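ABC sugar (Ribose) transporter, periplasmic substrate-binding subunit (PDB 3L49) probably binds a sugar in the periplasm as the solute-capturing subunit of an ABC transporter. Local coordinates at residues I31-G36 and I251-V256; A115-A120 and A276-K281; S174-V179 and L210-R215. All coordinates share one frame; numbering follows the deposited sequence.

In the fold
Three small helix contacts illustrate how a periplasmic binding protein packs its layers. No helix or strand is common to any two of them. Interactions 1 and 3 are alike in design and partly buried: each joins two helices lying on one side of a sheet, but in different lobes, with centres 40 Å apart on opposite sides of the chain's centre. In both, valine meets a branched aliphatic residue inside, while the outer side holds Arg33 and Lys253 in one and Tyr176 with Ala212 in the other. Interaction 2 is a surface contact, setting a glutamine amide against methyl groups of a strand without a hydrogen bond across. Helix 248-263 of interaction 1 is followed in the chain by its strand 271-280.

Interaction 1 (I31-G36 and I251-V256); sequences IERLGG and IGKLAV
Val256 and Ile31 form the tight, buried pair of this contact. The CG1 methyl of Val256 does most of the work, standing 3.7 Å from CG1 of Ile31. The valine places that methyl anti to its backbone nitrogen (chi1 177°), which directs it at the other helix, while CG2 lies 4.0 Å from Ile31 CG1. The Ile31 and Val256 side chains stand roughly perpendicular. Beneath them, Ile31 also rests on Ile8 and Ile10 of strand 7-12, so this part is closed in by the sheet. Leu34, just beyond the helix end, flanks the pair: it runs past the valine in the opposite direction, its CD1 4.1 Å from Val256 CG1, and also touches Ser2 and Leu3.

The outer side is looser and polar. Arg33 NE and Lys253 NZ are 4.4 Å apart, with no direct bond between them. Glu30 uses OE2 for a salt bridge with Arg33 and OE1 for a long, weak ion pair with Lys253, so one carboxylate probably balances both cations. Just past Arg33 the chain turns in a Schellman motif: Gly36 N bonds to Ile31 O at 2.8 Å, Gly35 N bonds to Glu32 O, and Gly35 takes a positive phi. Helices 18-33 and 248-263 thus pack side by side over the sheet, as expected of the Rossmann-like alpha/beta/alpha lobe of a type I periplasmic binding protein.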
loop_
_atom_site.group_PDB
_atom_site.type_symbol
_atom_site.label_atom_id
_atom_site.label_comp_id
_atom_site.label_asym_id
_atom_site.label_seq_id
_atom_site.Cartn_x
_atom_site.Cartn_y
_atom_site.Cartn_z
ATOM N N ILE A 31 -15.184 -13.564 -7.443
ATOM C CA ILE A 31 -16.637 -13.467 -7.293
ATOM C C ILE A 31 -17.323 -14.275 -8.392
ATOM O O ILE A 31 -18.146 -15.150 -8.106
ATOM C CB ILE A 31 -17.143 -12.006 -7.304
ATOM C CG1 ILE A 31 -16.727 -11.282 -6.022
ATOM C CG2 ILE A 31 -18.667 -11.979 -7.409
ATOM C CD1 ILE A 31 -16.753 -9.749 -6.124
ATOM N N GLU A 32 -16.929 -14.005 -9.634
ATOM C CA GLU A 32 -17.478 -14.677 -10.799
ATOM C C GLU A 32 -17.141 -16.161 -10.830
ATOM O O GLU A 32 -17.979 -16.974 -11.220
ATOM C CB GLU A 32 -17.020 -13.980 -12.076
ATOM C CG GLU A 32 -17.564 -12.551 -12.208
ATOM C CD GLU A 32 -17.068 -11.824 -13.453
ATOM O OE1 GLU A 32 -17.469 -10.655 -13.648
ATOM O OE2 GLU A 32 -16.281 -12.411 -14.233
ATOM N N ARG A 33 -15.932 -16.514 -10.394
ATOM C CA ARG A 33 -15.519 -17.915 -10.317
ATOM C C ARG A 33 -16.416 -18.733 -9.383
ATOM O O ARG A 33 -16.822 -19.846 -9.724
ATOM C CB ARG A 33 -14.063 -18.030 -9.867
ATOM C CG ARG A 33 -13.539 -19.443 -9.925
ATOM C CD ARG A 33 -12.134 -19.585 -9.364
ATOM N NE ARG A 33 -12.056 -19.768 -7.909
ATOM C CZ ARG A 33 -12.318 -20.894 -7.242
ATOM N NH1 ARG A 33 -12.738 -21.990 -7.864
ATOM N NH2 ARG A 33 -12.189 -20.916 -5.925
ATOM N N LEU A 34 -16.737 -18.164 -8.220
ATOM C CA LEU A 34 -17.598 -18.820 -7.228
ATOM C C LEU A 34 -19.098 -18.749 -7.582
ATOM O O LEU A 34 -19.955 -19.223 -6.823
ATOM C CB LEU A 34 -17.339 -18.236 -5.831
ATOM C CG LEU A 34 -15.937 -18.380 -5.230
ATOM C CD1 LEU A 34 -15.812 -17.552 -3.952
ATOM C CD2 LEU A 34 -15.589 -19.845 -4.958
ATOM N N GLY A 35 -19.407 -18.151 -8.731
ATOM C CA GLY A 35 -20.766 -18.142 -9.276
ATOM C C GLY A 35 -21.553 -16.895 -8.925
ATOM O O GLY A 35 -22.771 -16.857 -9.076
ATOM N N GLY A 36 -20.850 -15.869 -8.463
ATOM C CA GLY A 36 -21.485 -14.648 -8.010
ATOM C C GLY A 36 -21.566 -13.575 -9.067
ATOM O O GLY A 36 -21.023 -13.716 -10.172
ATOM N N ILE A 251 -4.360 -11.405 -2.159
ATOM C CA ILE A 251 -5.161 -10.603 -1.228
ATOM C C ILE A 251 -6.615 -10.468 -1.714
ATOM O O ILE A 251 -7.546 -10.742 -0.957
ATOM C CB ILE A 251 -4.488 -9.219 -0.951
ATOM C CG1 ILE A 251 -3.377 -9.369 0.094
ATOM C CG2 ILE A 251 -5.486 -8.200 -0.464
ATOM C CD1 ILE A 251 -2.141 -8.486 -0.145
ATOM N N GLY A 252 -6.797 -10.090 -2.980
ATOM C CA GLY A 252 -8.125 -9.955 -3.559
ATOM C C GLY A 252 -8.914 -11.252 -3.546
ATOM O O GLY A 252 -10.086 -11.266 -3.163
ATOM N N LYS A 253 -8.248 -12.334 -3.947
ATOM C CA LYS A 253 -8.814 -13.685 -3.955
ATOM C C LYS A 253 -9.275 -14.123 -2.572
ATOM O O LYS A 253 -10.363 -14.675 -2.429
ATOM C CB LYS A 253 -7.778 -14.680 -4.452
ATOM C CG LYS A 253 -8.353 -15.756 -5.329
ATOM C CD LYS A 253 -7.419 -16.940 -5.459
ATOM C CE LYS A 253 -7.684 -17.690 -6.759
ATOM N NZ LYS A 253 -7.942 -19.136 -6.527
ATOM N N LEU A 254 -8.444 -13.855 -1.564
ATOM C CA LEU A 254 -8.684 -14.313 -0.192
ATOM C C LEU A 254 -9.819 -13.557 0.490
ATOM O O LEU A 254 -10.556 -14.133 1.296
ATOM C CB LEU A 254 -7.406 -14.184 0.645
ATOM C CG LEU A 254 -6.257 -15.179 0.469
ATOM C CD1 LEU A 254 -4.964 -14.592 1.028
ATOM C CD2 LEU A 254 -6.590 -16.517 1.126
ATOM N N ALA A 255 -9.932 -12.267 0.168
ATOM C CA ALA A 255 -11.001 -11.407 0.657
ATOM C C ALA A 255 -12.382 -11.902 0.227
ATOM O O ALA A 255 -13.320 -11.875 1.017
ATOM C CB ALA A 255 -10.776 -9.969 0.198
ATOM N N VAL A 256 -12.486 -12.373 -1.016
ATOM C CA VAL A 256 -13.745 -12.882 -1.563
ATOM C C VAL A 256 -14.148 -14.198 -0.889
ATOM O O VAL A 256 -15.334 -14.451 -0.667
ATOM C CB VAL A 256 -13.695 -12.997 -3.116
ATOM C CG1 VAL A 256 -14.981 -13.592 -3.680
ATOM C CG2 VAL A 256 -13.470 -11.634 -3.725
#

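Interaction 2 (A115-A120 and A276-K281); sequences ALQMVA and AVLITK
The flat carboxamide of Gln117 receives the Thr280 methyl over one face, while a Leu278 methyl comes up alongside its oxygen. In this way helix 107-122 of the type I periplasmic binding fold meets strand 271-280, the broken strand between strands 101-105 and 240-245, where the two lobes adjoin. Thr280 CG2 sits 3.6 Å from Gln117 CD, nearly above that carbon, and the two side chains cross at about a right angle. Leu278 CD2 approaches from another direction, close to the level of the amide, and lies 3.5 Å from Gln117 OE1. The same methyl also touches the stem of the glutamine, 3.9 Å from Gln117 CB, so the strand meets the length of the side chain as well as its head.

A bend makes this possible. In Gln117 a chi1 near 180° (-171°) swings CG away from the nitrogen, and the chain then turns at chi2 (62°), directing the amide along the helix toward Asp121, with its face to Thr280. Across the contact the grip is van der Waals only, with no hydrogen bond formed. NE2 donates to OD2 of Asp121, one turn further along the helix, which should help to fix the rotation of the amide. Ala242 of strand 240-245 is touched by both Gln117 and Thr280. Thr280 turns its methyl to the glutamine and its OG1 to the backbone nitrogen of Asn283.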
loop_
_atom_site.group_PDB
_atom_site.type_symbol
_atom_site.label_atom_id
_atom_site.label_comp_id
_atom_site.label_asym_id
_atom_site.label_seq_id
_atom_site.Cartn_x
_atom_site.Cartn_y
_atom_site.Cartn_z
ATOM N N ALA A 115 12.714 -1.345 7.195
ATOM C CA ALA A 115 13.474 -0.370 7.995
ATOM C C ALA A 115 14.798 -0.945 8.491
ATOM O O ALA A 115 15.831 -0.272 8.437
ATOM C CB ALA A 115 12.648 0.124 9.157
ATOM N N LEU A 116 14.758 -2.198 8.944
ATOM C CA LEU A 116 15.943 -2.894 9.437
ATOM C C LEU A 116 16.967 -3.107 8.332
ATOM O O LEU A 116 18.171 -2.931 8.554
ATOM C CB LEU A 116 15.566 -4.228 10.086
ATOM C CG LEU A 116 14.954 -4.159 11.485
ATOM C CD1 LEU A 116 14.145 -5.409 11.753
ATOM C CD2 LEU A 116 16.036 -3.952 12.543
ATOM N N GLN A 117 16.483 -3.467 7.142
ATOM C CA GLN A 117 17.336 -3.603 5.961
ATOM C C GLN A 117 18.049 -2.296 5.608
ATOM O O GLN A 117 19.239 -2.288 5.290
ATOM C CB GLN A 117 16.520 -4.076 4.761
ATOM C CG GLN A 117 17.383 -4.438 3.584
ATOM C CD GLN A 117 18.311 -5.577 3.925
ATOM O OE1 GLN A 117 17.861 -6.641 4.352
ATOM N NE2 GLN A 117 19.615 -5.357 3.764
ATOM N N MET A 118 17.298 -1.204 5.676
ATOM C CA MET A 118 17.802 0.137 5.408
ATOM C C MET A 118 18.948 0.533 6.352
ATOM O O MET A 118 19.969 1.060 5.907
ATOM C CB MET A 118 16.645 1.135 5.499
ATOM C CG MET A 118 16.956 2.543 5.002
ATOM S SD MET A 118 15.540 3.662 5.078
ATOM C CE MET A 118 14.203 2.516 4.856
ATOM N N VAL A 119 18.785 0.261 7.646
ATOM C CA VAL A 119 19.817 0.610 8.626
ATOM C C VAL A 119 21.023 -0.344 8.565
ATOM O O VAL A 119 22.168 0.067 8.792
ATOM C CB VAL A 119 19.233 0.826 10.067
ATOM C CG1 VAL A 119 18.401 -0.327 10.499
ATOM C CG2 VAL A 119 20.326 1.065 11.084
ATOM N N ALA A 120 20.763 -1.601 8.203
ATOM C CA ALA A 120 21.833 -2.557 7.912
ATOM C C ALA A 120 22.677 -2.093 6.722
ATOM O O ALA A 120 23.905 -2.097 6.802
ATOM C CB ALA A 120 21.269 -3.961 7.666
ATOM N N ALA A 276 4.375 -12.010 2.179
ATOM C CA ALA A 276 5.198 -11.054 1.466
ATOM C C ALA A 276 6.656 -11.372 1.744
ATOM O O ALA A 276 6.984 -11.925 2.790
ATOM C CB ALA A 276 4.872 -9.656 1.900
ATOM N N VAL A 277 7.531 -11.045 0.800
ATOM C CA VAL A 277 8.968 -11.275 0.970
ATOM C C VAL A 277 9.680 -9.929 0.915
ATOM O O VAL A 277 9.184 -9.000 0.286
ATOM C CB VAL A 277 9.563 -12.182 -0.145
ATOM C CG1 VAL A 277 10.787 -12.944 0.371
ATOM C CG2 VAL A 277 8.529 -13.162 -0.681
ATOM N N LEU A 278 10.830 -9.834 1.582
ATOM C CA LEU A 278 11.777 -8.749 1.354
ATOM C C LEU A 278 12.754 -9.161 0.250
ATOM O O LEU A 278 13.315 -10.255 0.283
ATOM C CB LEU A 278 12.530 -8.398 2.640
ATOM C CG LEU A 278 13.397 -7.139 2.609
ATOM C CD1 LEU A 278 12.534 -5.905 2.721
ATOM C CD2 LEU A 278 14.415 -7.166 3.738
ATOM N N ILE A 279 12.929 -8.286 -0.737
ATOM C CA ILE A 279 13.835 -8.527 -1.857
ATOM C C ILE A 279 14.910 -7.443 -1.848
ATOM O O ILE A 279 14.603 -6.263 -1.982
ATOM C CB ILE A 279 13.086 -8.491 -3.206
ATOM C CG1 ILE A 279 11.969 -9.536 -3.242
ATOM C CG2 ILE A 279 14.052 -8.691 -4.361
ATOM C CD1 ILE A 279 11.123 -9.484 -4.515
ATOM N N THR A 280 16.167 -7.839 -1.675
ATOM C CA THR A 280 17.273 -6.880 -1.629
ATOM C C THR A 280 18.188 -7.095 -2.827
ATOM O O THR A 280 17.952 -7.996 -3.636
ATOM C CB THR A 280 18.087 -6.981 -0.320
ATOM O OG1 THR A 280 18.933 -8.134 -0.369
ATOM C CG2 THR A 280 17.175 -7.076 0.891
ATOM N N LYS A 281 19.228 -6.268 -2.931
ATOM C CA LYS A 281 20.159 -6.304 -4.063
ATOM C C LYS A 281 20.902 -7.629 -4.216
ATOM O O LYS A 281 21.000 -8.150 -5.329
ATOM C CB LYS A 281 21.166 -5.154 -3.990
ATOM C CG LYS A 281 20.563 -3.784 -4.186
ATOM C CD LYS A 281 21.539 -2.862 -4.897
ATOM C CE LYS A 281 21.391 -2.969 -6.401
ATOM N NZ LYS A 281 20.052 -2.483 -6.886
#

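Interaction 3 (S174-V179 and L210-R215); sequences SAYSNV and LQAAGR
Two neighbouring helices on one side of a Rossmann-like lobe, 171-185 and 200-212, meet here through Val179 with Leu210 and Tyr176 with Ala212. Strand 194-197 lies between them in the chain, giving the alpha-beta-alpha succession of the periplasmic binding fold, and the contact falls near the C-terminal end of the second helix. The backbones stay well apart, with CA of Val179 and CA of Leu210 separated by 7.5 Å, and only the side chains bridge the distance.

The inner pair is buried. Val179 extends its CG1 methyl across to CD2 of Leu210 at 4.1 Å, and the two side chains meet almost squarely, one athwart the other. Each also has company of its own. Val179 leans on Phe131 of strand 126-131 and on Ala206, while Leu210 touches Leu183 and Ile218, so the pair forms part of a larger apolar layer between helices and sheet.

Further out, Tyr176 reaches over the side of the second helix. Its first torsion (chi1 -175°) points the ring away from the backbone nitrogen and across the gap, past Gln208 and Ala209 on its way to Ala212, whose methyl comes at it obliquely. The nearest approach is Tyr176 OH to Ala212 CB, 3.6 Å, a van der Waals contact with no hydrogen bond across it. This outer pair lies toward solvent, for Ala212 is exposed and Tyr176 partly so.

The chain then turns in a Schellman motif: Gly214 takes a positive phi (74°), its N bonds to Gln211 O, and Arg215 N reaches back to Leu210 O at 3.0 Å.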
loop_
_atom_site.group_PDB
_atom_site.type_symbol
_atom_site.label_atom_id
_atom_site.label_comp_id
_atom_site.label_asym_id
_atom_site.label_seq_id
_atom_site.Cartn_x
_atom_site.Cartn_y
_atom_site.Cartn_z
ATOM N N SER A 174 6.790 13.687 -9.578
ATOM C CA SER A 174 6.775 14.527 -8.381
ATOM C C SER A 174 7.851 14.072 -7.395
ATOM O O SER A 174 8.501 14.899 -6.756
ATOM C CB SER A 174 5.394 14.533 -7.734
ATOM O OG SER A 174 5.429 15.121 -6.444
ATOM N N ALA A 175 8.060 12.760 -7.304
ATOM C CA ALA A 175 9.123 12.214 -6.460
ATOM C C ALA A 175 10.512 12.519 -7.029
ATOM O O ALA A 175 11.400 12.947 -6.295
ATOM C CB ALA A 175 8.937 10.730 -6.276
ATOM N N TYR A 176 10.679 12.306 -8.339
ATOM C CA TYR A 176 11.904 12.645 -9.071
ATOM C C TYR A 176 12.296 14.114 -8.815
ATOM O O TYR A 176 13.459 14.405 -8.513
ATOM C CB TYR A 176 11.666 12.388 -10.563
ATOM C CG TYR A 176 12.834 12.567 -11.523
ATOM C CD1 TYR A 176 13.263 11.505 -12.320
ATOM C CD2 TYR A 176 13.453 13.808 -11.701
ATOM C CE1 TYR A 176 14.299 11.670 -13.237
ATOM C CE2 TYR A 176 14.498 13.979 -12.596
ATOM C CZ TYR A 176 14.918 12.911 -13.362
ATOM O OH TYR A 176 15.950 13.094 -14.258
ATOM N N SER A 177 11.318 15.015 -8.930
ATOM C CA SER A 177 11.529 16.459 -8.739
ATOM C C SER A 177 11.884 16.817 -7.309
ATOM O O SER A 177 12.738 17.676 -7.079
ATOM C CB SER A 177 10.297 17.255 -9.164
ATOM O OG SER A 177 9.923 16.929 -10.493
ATOM N N ASN A 178 11.223 16.162 -6.357
ATOM C CA ASN A 178 11.520 16.352 -4.937
ATOM C C ASN A 178 12.926 15.892 -4.550
ATOM O O ASN A 178 13.622 16.574 -3.786
ATOM C CB ASN A 178 10.484 15.643 -4.078
ATOM C CG ASN A 178 9.148 16.342 -4.082
ATOM O OD1 ASN A 178 9.072 17.568 -4.065
ATOM N ND2 ASN A 178 8.075 15.560 -4.099
ATOM N N VAL A 179 13.337 14.748 -5.096
ATOM C CA VAL A 179 14.656 14.184 -4.809
ATOM C C VAL A 179 15.758 15.083 -5.384
ATOM O O VAL A 179 16.757 15.347 -4.717
ATOM C CB VAL A 179 14.766 12.706 -5.303
ATOM C CG1 VAL A 179 16.182 12.171 -5.170
ATOM C CG2 VAL A 179 13.835 11.826 -4.502
ATOM N N LEU A 210 18.270 9.872 -8.695
ATOM C CA LEU A 210 19.606 9.582 -8.155
ATOM C C LEU A 210 20.542 9.106 -9.245
ATOM O O LEU A 210 21.718 9.477 -9.274
ATOM C CB LEU A 210 19.535 8.499 -7.067
ATOM C CG LEU A 210 18.861 8.811 -5.728
ATOM C CD1 LEU A 210 18.774 7.539 -4.889
ATOM C CD2 LEU A 210 19.591 9.920 -4.967
ATOM N N GLN A 211 19.999 8.267 -10.125
ATOM C CA GLN A 211 20.701 7.769 -11.290
ATOM C C GLN A 211 21.133 8.920 -12.199
ATOM O O GLN A 211 22.304 9.021 -12.563
ATOM C CB GLN A 211 19.798 6.793 -12.035
ATOM C CG GLN A 211 20.531 5.737 -12.788
ATOM C CD GLN A 211 20.008 4.346 -12.488
ATOM O OE1 GLN A 211 20.775 3.383 -12.478
ATOM N NE2 GLN A 211 18.702 4.231 -12.240
ATOM N N ALA A 212 20.193 9.807 -12.517
ATOM C CA ALA A 212 20.482 11.001 -13.313
ATOM C C ALA A 212 21.487 11.956 -12.636
ATOM O O ALA A 212 22.199 12.703 -13.322
ATOM C CB ALA A 212 19.189 11.738 -13.660
ATOM N N ALA A 213 21.552 11.913 -11.303
ATOM C CA ALA A 213 22.497 12.741 -10.549
ATOM C C ALA A 213 23.866 12.082 -10.444
ATOM O O ALA A 213 24.823 12.703 -9.989
ATOM C CB ALA A 213 21.947 13.051 -9.174
ATOM N N GLY A 214 23.943 10.816 -10.860
ATOM C CA GLY A 214 25.175 10.029 -10.804
ATOM C C GLY A 214 25.565 9.568 -9.412
ATOM O O GLY A 214 26.710 9.173 -9.191
ATOM N N ARG A 215 24.611 9.612 -8.480
ATOM C CA ARG A 215 24.826 9.203 -7.091
ATOM C C ARG A 215 24.617 7.698 -6.893
ATOM O O ARG A 215 23.476 7.223 -6.843
ATOM C CB ARG A 215 23.894 9.971 -6.150
ATOM C CG ARG A 215 23.970 11.482 -6.245
ATOM C CD ARG A 215 25.142 12.045 -5.470
ATOM N NE ARG A 215 24.714 13.210 -4.695
ATOM C CZ ARG A 215 24.618 13.243 -3.368
ATOM N NH1 ARG A 215 24.200 14.352 -2.765
ATOM N NH2 ARG A 215 24.947 12.176 -2.644
#